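Local structure of ATP-dependent Clp protease adapter protein ClpS 2 (Agrobacterium tumefaciens, 4YJM) at residues V41-K44 with A45-M49; R74-A77 with E78-K82. The protein probably modulates the specificity of ATP-dependent protein degradation by ClpAP, as an N-end rule adaptor that binds the N-terminal domain of the chaperone ClpA. All blocks are in the same frame, centred on the assembly; numbering follows the deposited sequence.

Contact 1: V41-K44 with A45-M49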
ATOM      1  N   VAL A  41       6.363   9.098  -0.429  1.00 29.24           N
ATOM      2  CA  VAL A  41       6.227   9.709   0.887  1.00 29.03           C
ATOM      3  C   VAL A  41       5.032   9.095   1.623  1.00 26.57           C
ATOM      4  O   VAL A  41       5.078   8.976   2.839  1.00 29.33           O
ATOM      5  CB  VAL A  41       6.110  11.246   0.792  1.00 36.32           C
ATOM      6  CG1 VAL A  41       7.357  11.803   0.147  1.00 39.12           C
ATOM      7  CG2 VAL A  41       4.912  11.666  -0.048  1.00 44.69           C
ATOM      8  N   VAL A  42       4.014   8.624   0.908  1.00 25.27           N
ATOM      9  CA  VAL A  42       2.936   7.873   1.569  1.00 23.32           C
ATOM     10  C   VAL A  42       3.459   6.562   2.170  1.00 32.38           C
ATOM     11  O   VAL A  42       3.188   6.244   3.332  1.00 24.33           O
ATOM     12  CB  VAL A  42       1.781   7.572   0.619  1.00 27.84           C
ATOM     13  CG1 VAL A  42       0.791   6.570   1.234  1.00 26.74           C
ATOM     14  CG2 VAL A  42       1.056   8.873   0.283  1.00 30.96           C
ATOM     15  N   LEU A  43       4.238   5.821   1.394  1.00 26.79           N
ATOM     16  CA  LEU A  43       4.825   4.569   1.873  1.00 27.45           C
ATOM     17  C   LEU A  43       5.733   4.794   3.076  1.00 26.70           C
ATOM     18  O   LEU A  43       5.796   3.972   3.996  1.00 27.45           O
ATOM     19  CB  LEU A  43       5.639   3.888   0.761  1.00 26.48           C
ATOM     20  CG  LEU A  43       4.818   3.380  -0.436  1.00 28.00           C
ATOM     21  CD1 LEU A  43       5.711   2.815  -1.500  1.00 25.49           C
ATOM     22  CD2 LEU A  43       3.825   2.300  -0.007  1.00 28.03           C
ATOM     23  N   LYS A  44       6.493   5.890   3.055  1.00 26.63           N
ATOM     24  CA  LYS A  44       7.357   6.203   4.171  1.00 30.91           C
ATOM     25  C   LYS A  44       6.510   6.525   5.428  1.00 34.30           C
ATOM     26  O   LYS A  44       6.805   6.045   6.539  1.00 32.19           O
ATOM     27  CB  LYS A  44       8.292   7.376   3.823  1.00 32.83           C
ATOM     28  CG  LYS A  44       9.268   7.775   4.937  1.00 55.13           C
ATOM     29  CD  LYS A  44      10.213   6.628   5.301  1.00 94.24           C
ATOM     30  CE  LYS A  44      11.361   7.101   6.178  1.00124.93           C
ATOM     31  NZ  LYS A  44      12.414   6.059   6.329  1.00144.92           N
ATOM     32  N   ALA A  45       5.496   7.364   5.267  1.00 30.53           N
ATOM     33  CA  ALA A  45       4.747   7.874   6.430  1.00 34.05           C
ATOM     34  C   ALA A  45       3.918   6.770   7.103  1.00 28.42           C
ATOM     35  O   ALA A  45       3.870   6.690   8.314  1.00 31.09           O
ATOM     36  CB  ALA A  45       3.831   9.011   6.022  1.00 32.50           C
ATOM     37  N   VAL A  46       3.249   5.966   6.293  1.00 23.40           N
ATOM     38  CA  VAL A  46       2.263   4.978   6.769  1.00 22.34           C
ATOM     39  C   VAL A  46       2.939   3.642   7.086  1.00 35.47           C
ATOM     40  O   VAL A  46       2.581   3.002   8.066  1.00 27.12           O
ATOM     41  CB  VAL A  46       1.141   4.792   5.756  1.00 24.54           C
ATOM     42  CG1 VAL A  46       0.119   3.710   6.226  1.00 30.20           C
ATOM     43  CG2 VAL A  46       0.398   6.152   5.522  1.00 29.55           C
ATOM     44  N   PHE A  47       3.938   3.249   6.299  1.00 29.88           N
ATOM     45  CA  PHE A  47       4.528   1.908   6.436  1.00 32.83           C
ATOM     46  C   PHE A  47       6.007   1.922   6.820  1.00 32.34           C
ATOM     47  O   PHE A  47       6.637   0.865   6.916  1.00 36.10           O
ATOM     48  CB  PHE A  47       4.332   1.116   5.132  1.00 24.55           C
ATOM     49  CG  PHE A  47       2.922   0.977   4.718  1.00 25.93           C
ATOM     50  CD1 PHE A  47       2.126  -0.012   5.266  1.00 27.31           C
ATOM     51  CD2 PHE A  47       2.376   1.815   3.772  1.00 23.29           C
ATOM     52  CE1 PHE A  47       0.854  -0.159   4.886  1.00 23.92           C
ATOM     53  CE2 PHE A  47       1.061   1.680   3.388  1.00 24.56           C
ATOM     54  CZ  PHE A  47       0.295   0.678   3.927  1.00 30.77           C
ATOM     55  N   ARG A  48       6.569   3.102   7.056  1.00 25.39           N
ATOM     56  CA  ARG A  48       7.955   3.242   7.463  1.00 33.70           C
ATOM     57  C   ARG A  48       8.911   2.672   6.399  1.00 38.39           C
ATOM     58  O   ARG A  48      10.032   2.289   6.711  1.00 33.48           O
ATOM     59  CB  ARG A  48       8.173   2.567   8.829  1.00 39.68           C
ATOM     60  CG  ARG A  48       7.269   3.139   9.946  1.00 71.50           C
ATOM     61  CD  ARG A  48       7.471   2.440  11.291  1.00123.45           C
ATOM     62  NE  ARG A  48       8.846   2.551  11.769  1.00154.53           N
ATOM     63  CZ  ARG A  48       9.380   1.783  12.713  1.00161.85           C
ATOM     64  NH1 ARG A  48       8.661   0.832  13.293  1.00177.12           N
ATOM     65  NH2 ARG A  48      10.643   1.964  13.072  1.00179.58           N
ATOM     66  N   MET A  49       8.474   2.643   5.145  1.00 41.20           N
ATOM     67  CA  MET A  49       9.220   1.978   4.074  1.00 44.78           C
ATOM     68  C   MET A  49      10.237   2.933   3.424  1.00 42.60           C
ATOM     69  O   MET A  49       9.932   4.098   3.148  1.00 46.83           O
ATOM     70  CB  MET A  49       8.214   1.410   3.051  1.00 38.51           C
ATOM     71  CG  MET A  49       8.836   0.649   1.940  1.00 39.28           C
ATOM     72  SD  MET A  49       7.550  -0.069   0.942  1.00 40.63           S
ATOM     73  CE  MET A  49       7.125  -1.505   1.965  1.00 41.83           C
TER
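Leu43 and Phe47 meet one turn apart at the C-terminal end of helix 36-47 in the alpha+beta fold of ClpS, where the chain leaves the helix through Arg48, a residue with positive phi (61°). The backbone bonds show the helix coming undone. Ala45 N to Val41 O and Val46 N to Val42 O (3.0 Å) are regular bonds between residues four apart. Leu43 O then takes two donors: Phe47 N at 3.0 Å, and Met49 N, six residues on, at 3.2 Å. They arrive from opposite faces of the carbonyl plane, both well out of it, and the Met49 bond is the straighter of the two (168° at the hydrogen). Arg48 N reaches Lys44 O in a weak bond that is markedly bent. Leu43 O thus keeps its helical donor and gains a second from the residue after Arg48.

The apolar side chains follow the same turn. Leu43 crosses Phe47 obliquely, its CD2 methyl 4.1 Å from ring atom CD2 of Phe47, while the other methyl, CD1, lies 4.2 Å from Met49 SD; Leu43 therefore touches both the ring and the sulfur. Val46 CG1 covers one face of the Phe47 ring, 3.6 Å above its plane and displaced toward the rim. Outside the turn, Phe47 also packs on Val69 and Val70 of strand 66-73 and on Ala84 of helix 74-91, and Val42 and Leu43 touch Phe97, joining the helix end to its neighbours.

Lys44 flanks the exit from the exposed side. Its CG stands anti to the backbone N (chi1 -179°) and the chain bends at the next bond, which brings Lys44 CD to 3.3 Å from Met49 O.

Contact 2: R74-A77 with E78-K82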
ATOM      1  N   ARG A  74      -5.454  -8.497  10.599  1.00 26.79           N
ATOM      2  CA  ARG A  74      -6.502  -7.911   9.755  1.00 22.41           C
ATOM      3  C   ARG A  74      -6.831  -6.457  10.106  1.00 26.38           C
ATOM      4  O   ARG A  74      -6.857  -5.605   9.235  1.00 25.46           O
ATOM      5  CB  ARG A  74      -7.786  -8.751   9.871  1.00 27.41           C
ATOM      6  CG  ARG A  74      -8.872  -8.311   8.913  1.00 27.73           C
ATOM      7  CD  ARG A  74     -10.093  -9.248   9.038  1.00 27.22           C
ATOM      8  NE  ARG A  74     -10.752  -9.064  10.321  1.00 43.84           N
ATOM      9  CZ  ARG A  74     -11.010 -10.040  11.181  1.00 54.93           C
ATOM     10  NH1 ARG A  74     -10.678 -11.294  10.900  1.00 50.43           N
ATOM     11  NH2 ARG A  74     -11.606  -9.749  12.323  1.00 60.49           N
ATOM     12  N   ASP A  75      -7.141  -6.169  11.373  1.00 24.43           N
ATOM     13  CA  ASP A  75      -7.495  -4.803  11.788  1.00 30.20           C
ATOM     14  C   ASP A  75      -6.441  -3.788  11.395  1.00 31.55           C
ATOM     15  O   ASP A  75      -6.769  -2.694  10.951  1.00 25.46           O
ATOM     16  CB  ASP A  75      -7.732  -4.718  13.314  1.00 46.06           C
ATOM     17  CG  ASP A  75      -8.880  -5.594  13.787  1.00 96.94           C
ATOM     18  OD1 ASP A  75      -9.803  -5.870  12.994  1.00115.32           O
ATOM     19  OD2 ASP A  75      -8.865  -6.001  14.966  1.00111.00           O
ATOM     20  N   ILE A  76      -5.170  -4.151  11.561  1.00 30.32           N
ATOM     21  CA  ILE A  76      -4.090  -3.237  11.272  1.00 21.51           C
ATOM     22  C   ILE A  76      -3.940  -3.067   9.762  1.00 26.19           C
ATOM     23  O   ILE A  76      -3.793  -1.940   9.280  1.00 26.28           O
ATOM     24  CB  ILE A  76      -2.770  -3.715  11.879  1.00 24.92           C
ATOM     25  CG1 ILE A  76      -2.959  -3.917  13.389  1.00 35.00           C
ATOM     26  CG2 ILE A  76      -1.645  -2.711  11.544  1.00 36.89           C
ATOM     27  CD1 ILE A  76      -1.773  -4.557  14.065  1.00 56.63           C
ATOM     28  N   ALA A  77      -4.053  -4.163   9.015  1.00 25.14           N
ATOM     29  CA  ALA A  77      -4.032  -4.082   7.543  1.00 20.56           C
ATOM     30  C   ALA A  77      -5.092  -3.134   7.011  1.00 25.07           C
ATOM     31  O   ALA A  77      -4.818  -2.271   6.148  1.00 27.24           O
ATOM     32  CB  ALA A  77      -4.220  -5.466   6.932  1.00 22.58           C
ATOM     33  N   GLU A  78      -6.313  -3.264   7.543  1.00 23.39           N
ATOM     34  CA  GLU A  78      -7.431  -2.425   7.107  1.00 24.95           C
ATOM     35  C   GLU A  78      -7.165  -0.972   7.453  1.00 29.21           C
ATOM     36  O   GLU A  78      -7.418  -0.083   6.651  1.00 27.60           O
ATOM     37  CB  GLU A  78      -8.745  -2.887   7.733  1.00 28.90           C
ATOM     38  CG  GLU A  78      -9.212  -4.246   7.230  1.00 24.18           C
ATOM     39  CD  GLU A  78     -10.285  -4.911   8.077  1.00 30.57           C
ATOM     40  OE1 GLU A  78     -10.671  -4.377   9.122  1.00 28.87           O
ATOM     41  OE2 GLU A  78     -10.759  -6.007   7.682  1.00 28.67           O
ATOM     42  N   THR A  79      -6.681  -0.723   8.662  1.00 23.43           N
ATOM     43  CA  THR A  79      -6.425   0.650   9.112  1.00 27.29           C
ATOM     44  C   THR A  79      -5.381   1.340   8.269  1.00 23.72           C
ATOM     45  O   THR A  79      -5.576   2.468   7.818  1.00 28.62           O
ATOM     46  CB  THR A  79      -5.973   0.671  10.592  1.00 30.66           C
ATOM     47  OG1 THR A  79      -7.077   0.278  11.381  1.00 34.12           O
ATOM     48  CG2 THR A  79      -5.612   2.074  11.043  1.00 38.90           C
ATOM     49  N   LYS A  80      -4.260   0.671   8.049  1.00 26.06           N
ATOM     50  CA  LYS A  80      -3.213   1.235   7.196  1.00 29.35           C
ATOM     51  C   LYS A  80      -3.585   1.378   5.729  1.00 38.80           C
ATOM     52  O   LYS A  80      -3.210   2.367   5.134  1.00 27.42           O
ATOM     53  CB  LYS A  80      -1.958   0.407   7.289  1.00 29.92           C
ATOM     54  CG  LYS A  80      -1.261   0.587   8.660  1.00 38.00           C
ATOM     55  CD  LYS A  80       0.038  -0.195   8.746  1.00 50.17           C
ATOM     56  CE  LYS A  80       0.761   0.031  10.071  1.00 62.48           C
ATOM     57  NZ  LYS A  80       0.970   1.482  10.356  1.00 53.81           N
ATOM     58  N   ALA A  81      -4.273   0.400   5.135  1.00 23.71           N
ATOM     59  CA  ALA A  81      -4.723   0.537   3.765  1.00 21.59           C
ATOM     60  C   ALA A  81      -5.603   1.767   3.650  1.00 28.68           C
ATOM     61  O   ALA A  81      -5.480   2.548   2.695  1.00 28.18           O
ATOM     62  CB  ALA A  81      -5.458  -0.726   3.279  1.00 26.59           C
ATOM     63  N   LYS A  82      -6.479   1.977   4.630  1.00 27.68           N
ATOM     64  CA  LYS A  82      -7.387   3.116   4.535  1.00 27.57           C
ATOM     65  C   LYS A  82      -6.652   4.461   4.758  1.00 29.68           C
ATOM     66  O   LYS A  82      -6.939   5.432   4.080  1.00 27.25           O
ATOM     67  CB  LYS A  82      -8.527   2.996   5.523  1.00 31.54           C
ATOM     68  CG  LYS A  82      -9.419   4.265   5.606  1.00 31.70           C
ATOM     69  CD  LYS A  82     -10.781   3.977   6.192  1.00 51.94           C
ATOM     70  CE  LYS A  82     -11.700   5.200   6.100  1.00 60.65           C
ATOM     71  NZ  LYS A  82     -11.205   6.312   6.942  1.00 59.24           N
TER
HETATM   72  O   HOH W   1     -11.436  -6.028  11.108  1.00 34.57           O
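Arg74-Ala77 and Glu78-Lys82 form the opening turns of helix 74-91, with regular bonds between residues four apart: Glu78 N to Arg74 O, Thr79 N to Asp75 O, Lys80 N to Ile76 O (2.9 Å, almost perfectly straight at 178°) and Ala81 N to Ala77 O. One acceptor is gripped twice. Besides its backbone donor, Asp75 O receives the hydroxyl of Thr79, OG1 lying 3.0 Å away; the two donors approach from opposite faces of the carbonyl plane. Thr79 OG1 sits beside its own backbone N (chi1 -68°), which turns the hydroxyl back toward the preceding turn.

Arg74 and Glu78 run side by side in the same direction, guanidinium and carboxylate planes 39° apart. The carboxylate rests against the aliphatic part of the arginine, Glu78 OE2 lying 3.2 Å from Arg74 CG, and OE2 stays 4.0 Å from Arg74 NE, too far for a salt bridge. A water joins the charges instead: it accepts from Arg74 NE in the guanidinium plane, 3.2 Å away, and donates to Glu78 OE1 (2.7 Å). Its bond to Asp75 OD1 is less certain, very short and to a poorly ordered side chain; if real, it may ease the repulsion between the acids. On another flank Ile76 CG2 lies 3.9 Å from Lys80 CE, the two chains alongside each other.

Ala77 and Ala81 turn to the sheet, touching Tyr24 and Val26 (Ala77), Phe97 (Ala81) and Thr99 (both). Alanines on the inner face and mostly polar or charged residues on the outer one are the pattern of an amphipathic helix packed on an antiparallel sheet.

Contact 1 closes a helix and contact 2 opens one; the two contacts touch through Lys80, at one place along the packing of helix 36-47 on helix 74-91. Lys80 NZ lies 3.2 Å from Val46 O, a probable hydrogen bond to the end of the other helix, and Lys80 CB packs 3.7 Å from Phe47 CE1. Each contact is part buried and part exposed, but the chemistry differs. At 41-49 apolar side chains pack against both the sheet and helix 74-91, and the backbone bonding turns irregular. At 74-82 the backbone stays regular, alanines supply the buried face toward the sheet, and the exposed surface carries charges bridged by water.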